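PDB 4Y9V: particle-associated lyase from Acinetobacter bacteriophage AP22, which binds the capsular saccharide of Acinetobacter baumannii as the phage's trimeric tailspike and probably depolymerises the capsule as a lyase. Local coordinates for residues D42-L47 and K76-S81; S128-N133 and G189-N194; F138-A143 and S181-K186; D464-R469 and K498-P503; D492-T497 and R520-Q525. One frame throughout, in Å; residues are numbered along the deposited sequence. Where two conformers were deposited one is given.

Interaction 1: residues D42-L47 and K76-S81. With EDO (1,2-ethanediol), chain G.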
# COMPACT_ATOMS: atom_id res chain seq x y z
N ASP A 42 24.81 43.33 6.23
CA ASP A 42 24.35 43.14 4.85
C ASP A 42 24.21 41.66 4.49
O ASP A 42 23.54 41.36 3.50
CB ASP A 42 25.33 43.81 3.89
CG ASP A 42 25.37 45.31 3.85
OD1 ASP A 42 24.43 45.95 4.38
OD2 ASP A 42 26.38 45.84 3.33
N LEU A 43 24.84 40.77 5.25
CA LEU A 43 24.73 39.33 4.98
C LEU A 43 23.34 38.79 5.26
O LEU A 43 23.05 37.67 4.79
CB LEU A 43 25.80 38.57 5.74
CG LEU A 43 27.24 38.87 5.29
CD1 LEU A 43 28.21 38.38 6.32
CD2 LEU A 43 27.51 38.30 3.93
N THR A 44 22.51 39.49 6.00
CA THR A 44 21.18 39.05 6.32
C THR A 44 20.17 40.16 5.98
O THR A 44 20.33 41.28 6.48
CB THR A 44 21.03 38.73 7.79
OG1 THR A 44 22.12 37.86 8.15
CG2 THR A 44 19.72 38.08 8.14
N ALA A 45 19.15 39.84 5.20
CA ALA A 45 18.12 40.80 4.85
C ALA A 45 16.89 40.61 5.77
O ALA A 45 16.41 39.50 5.95
CB ALA A 45 17.69 40.67 3.42
N HIS A 46 16.43 41.71 6.31
CA HIS A 46 15.24 41.78 7.15
C HIS A 46 14.25 42.76 6.60
O HIS A 46 14.60 43.86 6.20
CB HIS A 46 15.64 42.25 8.55
CG HIS A 46 16.50 41.31 9.33
ND1 HIS A 46 15.93 40.26 10.01
CD2 HIS A 46 17.83 41.24 9.54
CE1 HIS A 46 16.91 39.57 10.61
NE2 HIS A 46 18.08 40.17 10.34
N LEU A 47 12.96 42.42 6.69
CA LEU A 47 11.93 43.34 6.23
C LEU A 47 12.01 44.67 6.98
O LEU A 47 11.79 45.73 6.41
CB LEU A 47 10.54 42.71 6.37
CG LEU A 47 9.40 43.55 5.85
CD1 LEU A 47 9.49 43.74 4.34
CD2 LEU A 47 8.08 42.93 6.22
N LYS A 76 17.06 36.12 0.15
CA LYS A 76 16.53 35.48 1.36
C LYS A 76 16.10 36.61 2.26
O LYS A 76 16.93 37.44 2.67
CB LYS A 76 17.61 34.60 1.96
CG LYS A 76 17.16 33.79 3.15
CD LYS A 76 18.26 32.86 3.59
CE LYS A 76 17.92 32.04 4.78
NZ LYS A 76 18.93 30.95 5.08
N LEU A 77 14.81 36.64 2.60
CA LEU A 77 14.25 37.71 3.40
C LEU A 77 13.69 37.17 4.71
O LEU A 77 12.82 36.28 4.70
CB LEU A 77 13.13 38.42 2.65
CG LEU A 77 12.46 39.59 3.41
CD1 LEU A 77 13.42 40.76 3.56
CD2 LEU A 77 11.16 39.99 2.74
N HIS A 78 14.16 37.71 5.82
CA HIS A 78 13.64 37.39 7.16
C HIS A 78 12.55 38.39 7.50
O HIS A 78 12.71 39.60 7.28
CB HIS A 78 14.77 37.46 8.19
CG HIS A 78 15.79 36.42 7.99
ND1 HIS A 78 16.80 36.46 7.08
CD2 HIS A 78 15.89 35.23 8.66
CE1 HIS A 78 17.50 35.26 7.20
NE2 HIS A 78 16.95 34.55 8.16
N VAL A 79 11.44 37.90 8.04
CA VAL A 79 10.27 38.72 8.37
C VAL A 79 9.87 38.52 9.82
O VAL A 79 9.62 37.39 10.26
CB VAL A 79 9.10 38.44 7.42
CG1 VAL A 79 7.91 39.31 7.76
CG2 VAL A 79 9.52 38.62 5.97
N LYS A 80 9.78 39.63 10.56
CA LYS A 80 9.31 39.65 11.93
C LYS A 80 7.83 39.43 11.99
O LYS A 80 7.03 39.90 11.16
CB LYS A 80 9.65 41.03 12.52
CG LYS A 80 9.23 41.26 13.95
CD LYS A 80 9.72 42.59 14.54
CE LYS A 80 9.17 42.89 15.89
NZ LYS A 80 9.73 41.97 16.93
N SER A 81 7.40 38.72 13.04
CA SER A 81 6.00 38.37 13.24
C SER A 81 5.12 39.61 13.50
O SER A 81 5.16 40.21 14.57
CB SER A 81 5.91 37.46 14.46
OG SER A 81 4.61 37.03 14.68
C1 EDO G . 13.24 39.57 11.83
O1 EDO G . 13.27 40.10 10.57
C2 EDO G . 12.86 38.07 11.87
O2 EDO G . 13.88 37.25 11.36
O HOH W 1 18.65 37.04 4.72
O HOH W 2 19.26 37.11 4.17

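Interaction 2: residues S128-N133 and G189-N194. With EDO (1,2-ethanediol), chain D.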
# COMPACT_ATOMS: atom_id res chain seq x y z
N SER A 128 8.77 13.94 -35.34
CA SER A 128 8.55 12.51 -35.53
C SER A 128 7.34 12.11 -34.70
O SER A 128 6.98 12.79 -33.73
CB SER A 128 9.72 11.66 -35.11
OG SER A 128 10.07 11.86 -33.74
N ASP A 129 6.76 10.97 -35.01
CA ASP A 129 5.60 10.50 -34.28
C ASP A 129 6.06 9.84 -32.96
O ASP A 129 7.05 9.09 -32.93
CB ASP A 129 4.83 9.52 -35.13
CG ASP A 129 4.19 10.13 -36.38
OD1 ASP A 129 3.98 11.34 -36.45
OD2 ASP A 129 3.86 9.34 -37.29
N ILE A 130 5.34 10.12 -31.92
CA ILE A 130 5.54 9.55 -30.57
C ILE A 130 4.45 8.51 -30.31
O ILE A 130 3.26 8.80 -30.51
CB ILE A 130 5.53 10.67 -29.54
CG1 ILE A 130 6.74 11.61 -29.71
CG2 ILE A 130 5.49 10.09 -28.12
CD1 ILE A 130 6.68 12.84 -28.86
N VAL A 131 4.87 7.35 -29.84
CA VAL A 131 4.00 6.21 -29.56
C VAL A 131 3.85 6.03 -28.06
O VAL A 131 4.83 5.81 -27.32
CB VAL A 131 4.55 4.94 -30.21
CG1 VAL A 131 3.63 3.75 -29.90
CG2 VAL A 131 4.71 5.14 -31.72
N LYS A 132 2.60 6.07 -27.59
CA LYS A 132 2.23 5.91 -26.18
C LYS A 132 2.86 4.63 -25.63
O LYS A 132 2.75 3.55 -26.20
CB LYS A 132 0.70 5.90 -26.03
CG LYS A 132 0.18 5.63 -24.63
CD LYS A 132 -1.33 5.67 -24.41
CE LYS A 132 -1.70 5.48 -22.94
NZ LYS A 132 -3.06 5.94 -22.57
N ASN A 133 3.49 4.79 -24.47
CA ASN A 133 4.10 3.74 -23.67
C ASN A 133 5.32 3.09 -24.31
O ASN A 133 5.81 2.13 -23.77
CB ASN A 133 3.06 2.68 -23.24
CG ASN A 133 2.04 3.27 -22.30
OD1 ASN A 133 2.35 4.09 -21.44
ND2 ASN A 133 0.80 2.81 -22.48
N GLY A 189 12.37 8.14 -19.44
CA GLY A 189 11.04 7.55 -19.33
C GLY A 189 10.45 7.23 -20.67
O GLY A 189 11.14 7.10 -21.67
N ARG A 190 9.12 7.04 -20.66
CA ARG A 190 8.42 6.62 -21.85
C ARG A 190 7.22 7.54 -22.05
O ARG A 190 6.61 8.05 -21.09
CB ARG A 190 7.95 5.13 -21.78
CG ARG A 190 9.09 4.16 -21.53
CD ARG A 190 10.05 4.08 -22.74
NE ARG A 190 11.15 3.13 -22.49
CZ ARG A 190 12.29 3.41 -21.85
NH1 ARG A 190 12.53 4.63 -21.40
NH2 ARG A 190 13.17 2.46 -21.65
N ALA A 191 6.86 7.78 -23.30
CA ALA A 191 5.76 8.69 -23.60
C ALA A 191 4.46 8.19 -22.96
O ALA A 191 4.12 7.01 -23.01
CB ALA A 191 5.56 8.73 -25.11
N TYR A 192 3.69 9.15 -22.43
CA TYR A 192 2.41 8.85 -21.85
C TYR A 192 1.26 8.94 -22.83
O TYR A 192 0.12 8.56 -22.50
CB TYR A 192 2.11 9.76 -20.62
CG TYR A 192 2.95 9.36 -19.45
CD1 TYR A 192 2.53 8.37 -18.58
CD2 TYR A 192 4.20 9.88 -19.21
CE1 TYR A 192 3.26 7.92 -17.51
CE2 TYR A 192 4.98 9.43 -18.16
CZ TYR A 192 4.51 8.46 -17.33
OH TYR A 192 5.33 8.02 -16.27
N ASP A 193 1.49 9.39 -24.05
CA ASP A 193 0.45 9.55 -25.05
C ASP A 193 1.08 9.46 -26.43
O ASP A 193 2.29 9.43 -26.58
CB ASP A 193 -0.32 10.87 -24.82
CG ASP A 193 -1.76 10.93 -25.31
OD1 ASP A 193 -2.19 9.98 -26.02
OD2 ASP A 193 -2.43 11.94 -24.99
N ASN A 194 0.18 9.38 -27.42
CA ASN A 194 0.55 9.46 -28.82
C ASN A 194 0.54 10.93 -29.27
O ASN A 194 -0.39 11.66 -28.93
CB ASN A 194 -0.50 8.73 -29.68
CG ASN A 194 -0.56 7.27 -29.33
OD1 ASN A 194 0.43 6.55 -29.44
ND2 ASN A 194 -1.71 6.81 -28.86
C1 EDO D . -6.71 7.78 -19.23
O1 EDO D . -7.54 7.66 -20.31
C2 EDO D . -5.62 6.76 -19.21
O2 EDO D . -4.67 7.04 -20.22
O HOH W 3 -2.77 9.06 -22.24
O HOH W 4 -3.41 8.10 -24.58
O HOH W 5 4.26 6.15 -20.41

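Interaction 3: residues F138-A143 and S181-K186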
# COMPACT_ATOMS: atom_id res chain seq x y z
N PHE A 138 12.25 11.64 -29.59
CA PHE A 138 11.47 12.26 -30.66
C PHE A 138 12.43 13.22 -31.38
O PHE A 138 13.35 13.79 -30.79
CB PHE A 138 10.23 12.98 -30.17
CG PHE A 138 10.45 14.03 -29.11
CD1 PHE A 138 10.43 13.69 -27.77
CD2 PHE A 138 10.66 15.37 -29.43
CE1 PHE A 138 10.59 14.62 -26.78
CE2 PHE A 138 10.85 16.31 -28.43
CZ PHE A 138 10.83 15.95 -27.09
N ASP A 139 12.13 13.44 -32.65
CA ASP A 139 12.83 14.45 -33.42
C ASP A 139 12.05 15.77 -33.29
O ASP A 139 10.84 15.79 -33.14
CB ASP A 139 12.90 14.06 -34.90
CG ASP A 139 13.73 12.85 -35.15
OD1 ASP A 139 14.54 12.42 -34.26
OD2 ASP A 139 13.54 12.22 -36.23
N VAL A 140 12.81 16.86 -33.42
CA VAL A 140 12.26 18.21 -33.43
C VAL A 140 12.70 18.90 -34.71
O VAL A 140 13.66 18.52 -35.36
CB VAL A 140 12.67 19.03 -32.19
CG1 VAL A 140 12.06 18.40 -30.93
CG2 VAL A 140 14.18 19.14 -32.09
N ALA A 141 12.03 20.02 -35.01
CA ALA A 141 12.43 20.85 -36.14
C ALA A 141 13.74 21.61 -35.82
O ALA A 141 14.46 21.93 -36.78
CB ALA A 141 11.33 21.79 -36.53
N ASP A 142 14.02 21.91 -34.57
CA ASP A 142 15.19 22.71 -34.20
C ASP A 142 15.57 22.33 -32.76
O ASP A 142 14.82 22.61 -31.85
CB ASP A 142 14.90 24.20 -34.28
CG ASP A 142 16.05 25.09 -33.84
OD1 ASP A 142 17.19 24.58 -33.72
OD2 ASP A 142 15.78 26.31 -33.68
N ALA A 143 16.74 21.71 -32.59
CA ALA A 143 17.22 21.34 -31.27
C ALA A 143 18.33 22.26 -30.80
O ALA A 143 18.97 21.98 -29.78
CB ALA A 143 17.75 19.91 -31.29
N SER A 181 21.12 14.53 -30.16
CA SER A 181 22.00 14.13 -31.27
C SER A 181 21.35 14.69 -32.54
O SER A 181 20.31 14.22 -32.96
CB SER A 181 22.11 12.63 -31.36
OG SER A 181 22.98 12.24 -32.41
N GLY A 182 21.96 15.73 -33.10
CA GLY A 182 21.33 16.42 -34.21
C GLY A 182 19.98 16.97 -33.76
O GLY A 182 19.90 17.65 -32.73
N ASN A 183 18.92 16.63 -34.45
CA ASN A 183 17.57 17.03 -34.08
C ASN A 183 16.82 15.93 -33.34
O ASN A 183 15.59 16.06 -33.16
CB ASN A 183 16.78 17.48 -35.32
CG ASN A 183 17.15 18.95 -35.70
OD1 ASN A 183 17.57 19.84 -34.87
ND2 ASN A 183 16.90 19.31 -36.91
N THR A 184 17.50 14.93 -32.83
CA THR A 184 16.87 13.85 -32.08
C THR A 184 17.07 14.09 -30.58
O THR A 184 18.21 14.17 -30.08
CB THR A 184 17.45 12.50 -32.48
OG1 THR A 184 17.18 12.27 -33.88
CG2 THR A 184 16.79 11.37 -31.68
N VAL A 185 15.96 14.17 -29.87
CA VAL A 185 15.92 14.38 -28.43
C VAL A 185 15.56 13.07 -27.75
O VAL A 185 14.44 12.56 -27.97
CB VAL A 185 14.89 15.45 -28.09
CG1 VAL A 185 14.81 15.68 -26.58
CG2 VAL A 185 15.22 16.76 -28.82
N LYS A 186 16.48 12.49 -26.99
CA LYS A 186 16.15 11.32 -26.16
C LYS A 186 15.75 11.86 -24.80
O LYS A 186 16.45 12.76 -24.27
CB LYS A 186 17.35 10.38 -26.07
CG LYS A 186 17.03 9.06 -25.41
CD LYS A 186 18.18 8.07 -25.48
CE LYS A 186 17.79 6.69 -24.97
NZ LYS A 186 18.89 5.72 -25.03
O HOH W 6 17.25 22.15 -37.50
O HOH W 7 18.95 22.36 -34.74

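Interaction 4: residues D464-R469 and K498-P503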
# COMPACT_ATOMS: atom_id res chain seq x y z
N ASP A 464 -22.76 -5.78 3.54
CA ASP A 464 -23.73 -6.10 4.61
C ASP A 464 -25.13 -5.55 4.34
O ASP A 464 -25.94 -5.47 5.25
CB ASP A 464 -23.27 -5.75 6.00
CG ASP A 464 -23.30 -4.28 6.29
OD1 ASP A 464 -23.36 -3.51 5.33
OD2 ASP A 464 -23.33 -3.94 7.49
N PHE A 465 -25.42 -5.23 3.08
CA PHE A 465 -26.77 -4.74 2.75
C PHE A 465 -27.82 -5.78 3.06
O PHE A 465 -27.65 -6.98 2.81
CB PHE A 465 -26.85 -4.41 1.28
CG PHE A 465 -26.01 -3.22 0.77
CD1 PHE A 465 -25.21 -2.47 1.61
CD2 PHE A 465 -26.09 -2.91 -0.56
CE1 PHE A 465 -24.49 -1.39 1.07
CE2 PHE A 465 -25.37 -1.84 -1.09
CZ PHE A 465 -24.58 -1.08 -0.26
N ASP A 466 -28.97 -5.30 3.51
CA ASP A 466 -30.13 -6.21 3.67
C ASP A 466 -30.73 -6.61 2.33
O ASP A 466 -31.36 -7.68 2.23
CB ASP A 466 -31.15 -5.54 4.60
CG ASP A 466 -30.51 -5.24 5.91
OD1 ASP A 466 -30.02 -6.18 6.58
OD2 ASP A 466 -30.38 -4.04 6.28
N ALA A 467 -30.58 -5.77 1.31
CA ALA A 467 -31.06 -6.05 -0.03
C ALA A 467 -30.08 -5.46 -1.03
O ALA A 467 -29.48 -4.41 -0.76
CB ALA A 467 -32.46 -5.48 -0.24
N LEU A 468 -29.92 -6.12 -2.15
CA LEU A 468 -29.04 -5.67 -3.24
C LEU A 468 -29.60 -6.22 -4.52
O LEU A 468 -29.84 -7.42 -4.62
CB LEU A 468 -27.61 -6.20 -2.98
CG LEU A 468 -26.59 -5.83 -4.08
CD1 LEU A 468 -26.35 -4.34 -4.17
CD2 LEU A 468 -25.27 -6.57 -3.84
N ARG A 469 -29.78 -5.36 -5.54
CA ARG A 469 -30.25 -5.84 -6.82
C ARG A 469 -29.14 -6.46 -7.65
O ARG A 469 -29.35 -7.53 -8.24
CB ARG A 469 -30.94 -4.73 -7.62
CG ARG A 469 -31.61 -5.21 -8.87
CD ARG A 469 -32.15 -4.08 -9.80
NE ARG A 469 -31.04 -3.57 -10.75
CZ ARG A 469 -31.43 -2.98 -11.85
NH1 ARG A 469 -32.59 -2.56 -12.50
NH2 ARG A 469 -30.33 -2.63 -12.59
N LYS A 498 -25.68 -10.85 4.59
CA LYS A 498 -27.05 -10.97 5.08
C LYS A 498 -27.81 -12.04 4.32
O LYS A 498 -27.75 -12.11 3.09
CB LYS A 498 -27.79 -9.64 4.94
CG LYS A 498 -27.21 -8.49 5.73
CD LYS A 498 -27.39 -8.65 7.25
CE LYS A 498 -26.80 -7.50 8.03
NZ LYS A 498 -27.23 -6.15 7.66
N ASP A 499 -28.59 -12.82 5.07
CA ASP A 499 -29.33 -13.91 4.45
C ASP A 499 -30.53 -13.45 3.65
O ASP A 499 -31.11 -14.24 2.93
CB ASP A 499 -29.67 -14.99 5.46
CG ASP A 499 -30.69 -14.64 6.53
OD1 ASP A 499 -31.40 -13.64 6.35
OD2 ASP A 499 -30.72 -15.41 7.52
N THR A 500 -30.93 -12.17 3.76
CA THR A 500 -31.99 -11.61 2.97
C THR A 500 -31.53 -11.12 1.61
O THR A 500 -32.35 -10.82 0.74
CB THR A 500 -32.62 -10.46 3.73
OG1 THR A 500 -31.60 -9.55 4.17
CG2 THR A 500 -33.37 -10.93 4.98
N ALA A 501 -30.20 -10.92 1.43
CA ALA A 501 -29.72 -10.37 0.16
C ALA A 501 -29.78 -11.44 -0.91
O ALA A 501 -29.36 -12.58 -0.68
CB ALA A 501 -28.30 -9.85 0.37
N ASN A 502 -30.25 -11.06 -2.08
CA ASN A 502 -30.47 -11.98 -3.21
C ASN A 502 -30.12 -11.30 -4.53
O ASN A 502 -31.02 -11.10 -5.35
CB ASN A 502 -31.91 -12.45 -3.16
CG ASN A 502 -32.35 -13.44 -4.20
OD1 ASN A 502 -31.54 -14.35 -4.61
ND2 ASN A 502 -33.56 -13.34 -4.60
N PRO A 503 -28.87 -10.90 -4.71
CA PRO A 503 -28.53 -10.08 -5.87
C PRO A 503 -28.26 -10.90 -7.08
O PRO A 503 -27.84 -12.06 -7.03
CB PRO A 503 -27.22 -9.44 -5.42
CG PRO A 503 -26.54 -10.53 -4.59
CD PRO A 503 -27.73 -11.18 -3.86
O HOH W 8 -26.24 -3.05 7.48
O HOH W 9 -25.54 -8.62 2.24
O HOH W 10 -31.59 -8.38 6.64
O HOH W 11 -28.82 -3.36 8.30
O HOH W 12 -31.60 -8.55 -2.41
O HOH W 13 -31.88 -8.96 -7.48

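Interaction 5: residues D492-T497 and R520-Q525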
# COMPACT_ATOMS: atom_id res chain seq x y z
N ASP A 492 -16.51 -12.85 -9.26
CA ASP A 492 -16.13 -14.23 -8.93
C ASP A 492 -15.89 -14.49 -7.44
O ASP A 492 -15.80 -15.68 -7.09
CB ASP A 492 -14.93 -14.67 -9.74
CG ASP A 492 -13.66 -13.91 -9.42
OD1 ASP A 492 -13.72 -12.91 -8.72
OD2 ASP A 492 -12.58 -14.35 -9.93
N ASP A 493 -15.81 -13.48 -6.61
CA ASP A 493 -15.44 -13.66 -5.20
C ASP A 493 -15.94 -12.44 -4.42
O ASP A 493 -15.22 -11.49 -4.20
CB ASP A 493 -13.95 -13.84 -5.04
CG ASP A 493 -13.51 -14.13 -3.62
OD1 ASP A 493 -14.38 -14.31 -2.70
OD2 ASP A 493 -12.25 -14.18 -3.42
N VAL A 494 -17.23 -12.51 -4.07
CA VAL A 494 -17.93 -11.49 -3.32
C VAL A 494 -18.68 -12.20 -2.19
O VAL A 494 -18.98 -13.39 -2.30
CB VAL A 494 -18.92 -10.69 -4.21
CG1 VAL A 494 -18.20 -10.05 -5.38
CG2 VAL A 494 -20.09 -11.54 -4.69
N VAL A 495 -19.01 -11.42 -1.15
CA VAL A 495 -19.69 -11.93 0.03
C VAL A 495 -20.86 -11.00 0.38
O VAL A 495 -20.65 -9.85 0.75
CB VAL A 495 -18.70 -12.05 1.23
CG1 VAL A 495 -19.41 -12.73 2.40
CG2 VAL A 495 -17.41 -12.77 0.85
N ASN A 496 -22.12 -11.46 0.27
CA ASN A 496 -23.25 -10.76 0.89
C ASN A 496 -23.45 -11.41 2.26
O ASN A 496 -23.79 -12.58 2.36
CB ASN A 496 -24.52 -10.87 0.07
CG ASN A 496 -24.52 -9.85 -1.05
OD1 ASN A 496 -24.94 -8.64 -0.71
ND2 ASN A 496 -24.11 -10.13 -2.19
N THR A 497 -23.22 -10.63 3.32
CA THR A 497 -23.25 -11.19 4.66
C THR A 497 -24.67 -11.44 5.19
O THR A 497 -24.81 -12.19 6.16
CB THR A 497 -22.44 -10.33 5.63
OG1 THR A 497 -23.15 -9.10 5.78
CG2 THR A 497 -21.02 -10.14 5.16
N ARG A 520 -17.19 -14.35 -15.92
CA ARG A 520 -16.98 -15.32 -14.86
C ARG A 520 -17.92 -14.92 -13.75
O ARG A 520 -17.93 -13.76 -13.33
CB ARG A 520 -15.55 -15.35 -14.36
CG ARG A 520 -14.51 -15.80 -15.31
CD ARG A 520 -13.12 -15.74 -14.74
NE ARG A 520 -12.14 -16.19 -15.70
CZ ARG A 520 -10.81 -16.18 -15.53
NH1 ARG A 520 -10.33 -15.76 -14.42
NH2 ARG A 520 -10.01 -16.54 -16.51
N GLN A 521 -18.75 -15.85 -13.29
CA GLN A 521 -19.73 -15.59 -12.26
C GLN A 521 -19.57 -16.64 -11.17
O GLN A 521 -19.49 -17.84 -11.43
CB GLN A 521 -21.16 -15.60 -12.84
CG GLN A 521 -21.30 -14.58 -13.97
CD GLN A 521 -22.69 -14.45 -14.55
OE1 GLN A 521 -23.68 -14.33 -13.82
NE2 GLN A 521 -22.76 -14.43 -15.87
N MET A 522 -19.50 -16.14 -9.93
CA MET A 522 -19.11 -16.89 -8.74
C MET A 522 -19.83 -18.23 -8.65
O MET A 522 -21.04 -18.33 -8.78
CB MET A 522 -19.42 -16.05 -7.48
CG MET A 522 -18.87 -16.70 -6.22
SD MET A 522 -18.90 -15.60 -4.78
CE MET A 522 -20.67 -15.45 -4.51
N LEU A 523 -19.03 -19.25 -8.35
CA LEU A 523 -19.58 -20.58 -8.13
C LEU A 523 -20.38 -20.61 -6.84
O LEU A 523 -20.14 -19.89 -5.87
CB LEU A 523 -18.50 -21.69 -8.14
CG LEU A 523 -17.97 -22.24 -9.52
CD1 LEU A 523 -18.75 -23.36 -10.25
CD2 LEU A 523 -17.72 -21.09 -10.53
N GLN A 524 -21.40 -21.47 -6.85
CA GLN A 524 -22.21 -21.81 -5.68
C GLN A 524 -22.28 -23.35 -5.60
O GLN A 524 -22.04 -24.04 -6.60
CB GLN A 524 -23.59 -21.20 -5.75
CG GLN A 524 -23.55 -19.67 -5.67
CD GLN A 524 -24.86 -19.03 -5.96
OE1 GLN A 524 -25.69 -18.79 -5.05
NE2 GLN A 524 -25.10 -18.72 -7.22
N GLN A 525 -22.60 -23.89 -4.44
CA GLN A 525 -22.72 -25.34 -4.33
C GLN A 525 -23.48 -25.64 -3.07
O GLN A 525 -23.56 -24.83 -2.14
CB GLN A 525 -21.36 -26.04 -4.30
CG GLN A 525 -20.43 -25.50 -3.20
CD GLN A 525 -19.19 -26.34 -3.15
OE1 GLN A 525 -19.07 -27.19 -2.29
NE2 GLN A 525 -18.21 -26.12 -4.02
O HOH W 14 -16.08 -18.23 -8.50
O HOH W 15 -11.12 -15.77 -11.89
O HOH W 16 -11.57 -16.20 -11.44

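Interaction 1: residues D42-L47 and K76-S81
His78 lies against Thr44, Ala45 and His46. His78 CB comes first, meeting Ala45 O at 3.4 Å, His46 ND1 at 3.5 Å and O2 of a bound ethanediol, whose O1 is hydrogen-bonded to His46 ND1. CG anti to the carbonyl carbon (chi1 -66°) keeps the ring beside its own backbone N, which lets His78 ND1 bond to Ala45 O at 3.3 Å. That oxygen lies in the ring plane and also takes the straighter bond from His78 N at 2.9 Å; the two donors approach from opposite faces of its carbonyl plane. A histidine suits the place by adding a side-chain donor to a short parallel bridge. Thr44 CG2 lies 3.5 Å from His78 ND1, with CE1 a little farther. Leu47 N completes the bridge on His78 O, while a water joins Ala45 N to Lys76 O. Strand 77-79 runs between 45-46 and 96-100 in a parallel sheet; His46 is the N-cap of helix 47-54, and helix 63-71 covers Leu47 and Leu77.

Interaction 2: residues S128-N133 and G189-N194
Lys132 and Asn133 give two successive backbone N-H groups to the other loop. Lys132 N points almost straight (177°) at Asn194 OD1, 2.9 Å away, but meets it from above the amide plane. Asn133 N binds Ala191 O at 2.7 Å; its positive phi is one that asparagine tolerates well, and its OD1 is held by Arg342. Weaker CA-H...O contacts add to these, Asn194 CA lying 3.3 Å from Ile130 O. Apolar packing is confined to Ile130 CG2, which is anti to the backbone N and presses on Ala191 CB at 3.3 Å, tighter than usual; the small methyl of alanine suits so close an approach. In the conformer described, the methylenes of Lys132 run extended past Tyr192 O, with Lys132 CE 3.6 Å from it. Its ammonium bonds a bound ethanediol and two waters, one leading to Tyr192 O, the other to Asp193 OD1. The two irregular loops, one after strand 113-125 and one after strand 184-187, are thereby tied together within the Ig-like domain.

Interaction 3: residues F138-A143 and S181-K186
Phe138 carries CG between its backbone N and carbonyl carbon, and this chi1 of 55° turns the ring toward the neighbouring strand, where it lies alongside Val185. Val185 CB stands over one ring face, 4.3 Å from the centroid, in a CH-pi contact, and CG1 reaches CZ. A flat ring and a branched valine suit this buried face. Their backbones form an antiparallel hydrogen-bonded pair, with Phe138 N to Val185 O at 2.9 Å and Val185 N to Phe138 O at 2.8 Å. The strands are 137-139 and 184-187 of the Ig-like domain; the latter follows a tight hairpin from 172-181 whose type II' turn, Ser181 to Thr184, has Gly182 at positive phi. In the next, non-hydrogen-bonded pair, Thr184 OG1 donates to Asp139 OD1 at 2.7 Å from above the carboxylate plane. In the turn, Asn183 holds the loop 140-143 that follows strand 137-139: its backbone O accepts from Val140 N, and its OD1 from Ala143 N, 3.1 Å away. A water carries its ND2 on to Ala141 O.

Interaction 4: residues D464-R469 and K498-P503
Lys498 and Asp466 form a salt bridge between two loops of the pectin lyase-like part, which by family is a right-handed parallel beta-helix; each loop leaves a strand of the coil. From CG anti to the carbonyl carbon, the Lys498 chain bends at chi2 (-69°) and again at chi4. Its methylenes thereby pass over the neighbouring backbone, Lys498 CG lying 3.3 Å from Phe465 O. Lys498 NZ then has two acceptors in the facing loop: Asp464 O, met in the carbonyl plane at 2.8 Å, and Asp466 OD1, met from above the carboxylate plane at 3.0 Å. A long, flexible lysine suits the task of reaching a carbonyl and a carboxylate at once. Asp464 OD2 lies 4.5 Å from Lys498 NZ, beyond a salt bridge, and probably adds to the favourable field; OD1 of this aspartate is bonded to Gly428 N.

Thr500 puts OG1 between its backbone N and carbonyl carbon (chi1 52°), and gives its proton to a lone pair of Asp466 O at 2.7 Å. It stands in the type I turn from Lys498 to Ala501. A water spans OG1 and Asp466 OD1, and another joins Leu468 N to Asn502 N. Nearer the core, Leu468 CD2 packs on Pro503 CB at 3.8 Å. Leu468 and Pro503 both rest on Asn496 of strand 486-496, while Phe465 and Leu468 cover Ile436 of strand 435-441.

Interaction 5: residues D492-T497 and R520-Q525
Met522 reaches across to Asp492 and Val494 with its whole side chain, and its contacts are mainly van der Waals. CG anti to the backbone N (chi1 -172°) and a nearly straight chi2 send the chain across to Asp492, and the bend at chi3 (68°) turns the methyl group toward Val494. Met522 CG meets Asp492 O at 3.3 Å, SD comes equally close to Val494 O, and CE lies 4.0 Å from Val494 CG2. An unbranched, flexible methionine suits a slot lined by backbone on one flank and a valine methyl on another.

The direct hydrogen bonding is slight: Val494 N points nearly straight at Met522 SD, but at 3.6 Å the bond is weak. Water does the rest. One molecule takes the N-H of Leu523, 3.1 Å away, and donates to Asp492 O. Another, modelled at overlapping positions, lies between Asp492 OD2 and Arg520 NH1, which stand 5.2 Å apart. Asp492 OD1 is held by Thr458, and Arg520 NH2 by Ile625 O.

Arg520 NH2 also binds Val494 O of the second subunit, just as Arg520 of the third subunit binds Val494 O here. The thioether packs between the backbones of strands 486-496 and 518-531. Within the chain, then, the contact is mostly apolar and water-mediated, whereas Arg520 carries direct bonds to Ile625 O and to a neighbouring subunit.

Overall arrangement
Near the N terminus, interaction 1 closes a largely helical loop and starts the parallel sheet at that end of the spike. The chain later enters the Ig-like domain, where interaction 2 joins loops 128-133 and 189-194; interaction 3 is nested within that closure, and the two touch where Ser128 OG probably bonds to Asp139 N. Their centres lie about 15 Å apart. Far along the beta-helix, on the other side of the chain's centre from interaction 1, interactions 4 and 5 cross: 492-497 falls between 464-469 and 498-503, while 520-525 lies after both. Interaction 4 joins loops of the last coils, and interaction 5 carries on to strand 518-531, which runs into the C-terminal Ig-like domain.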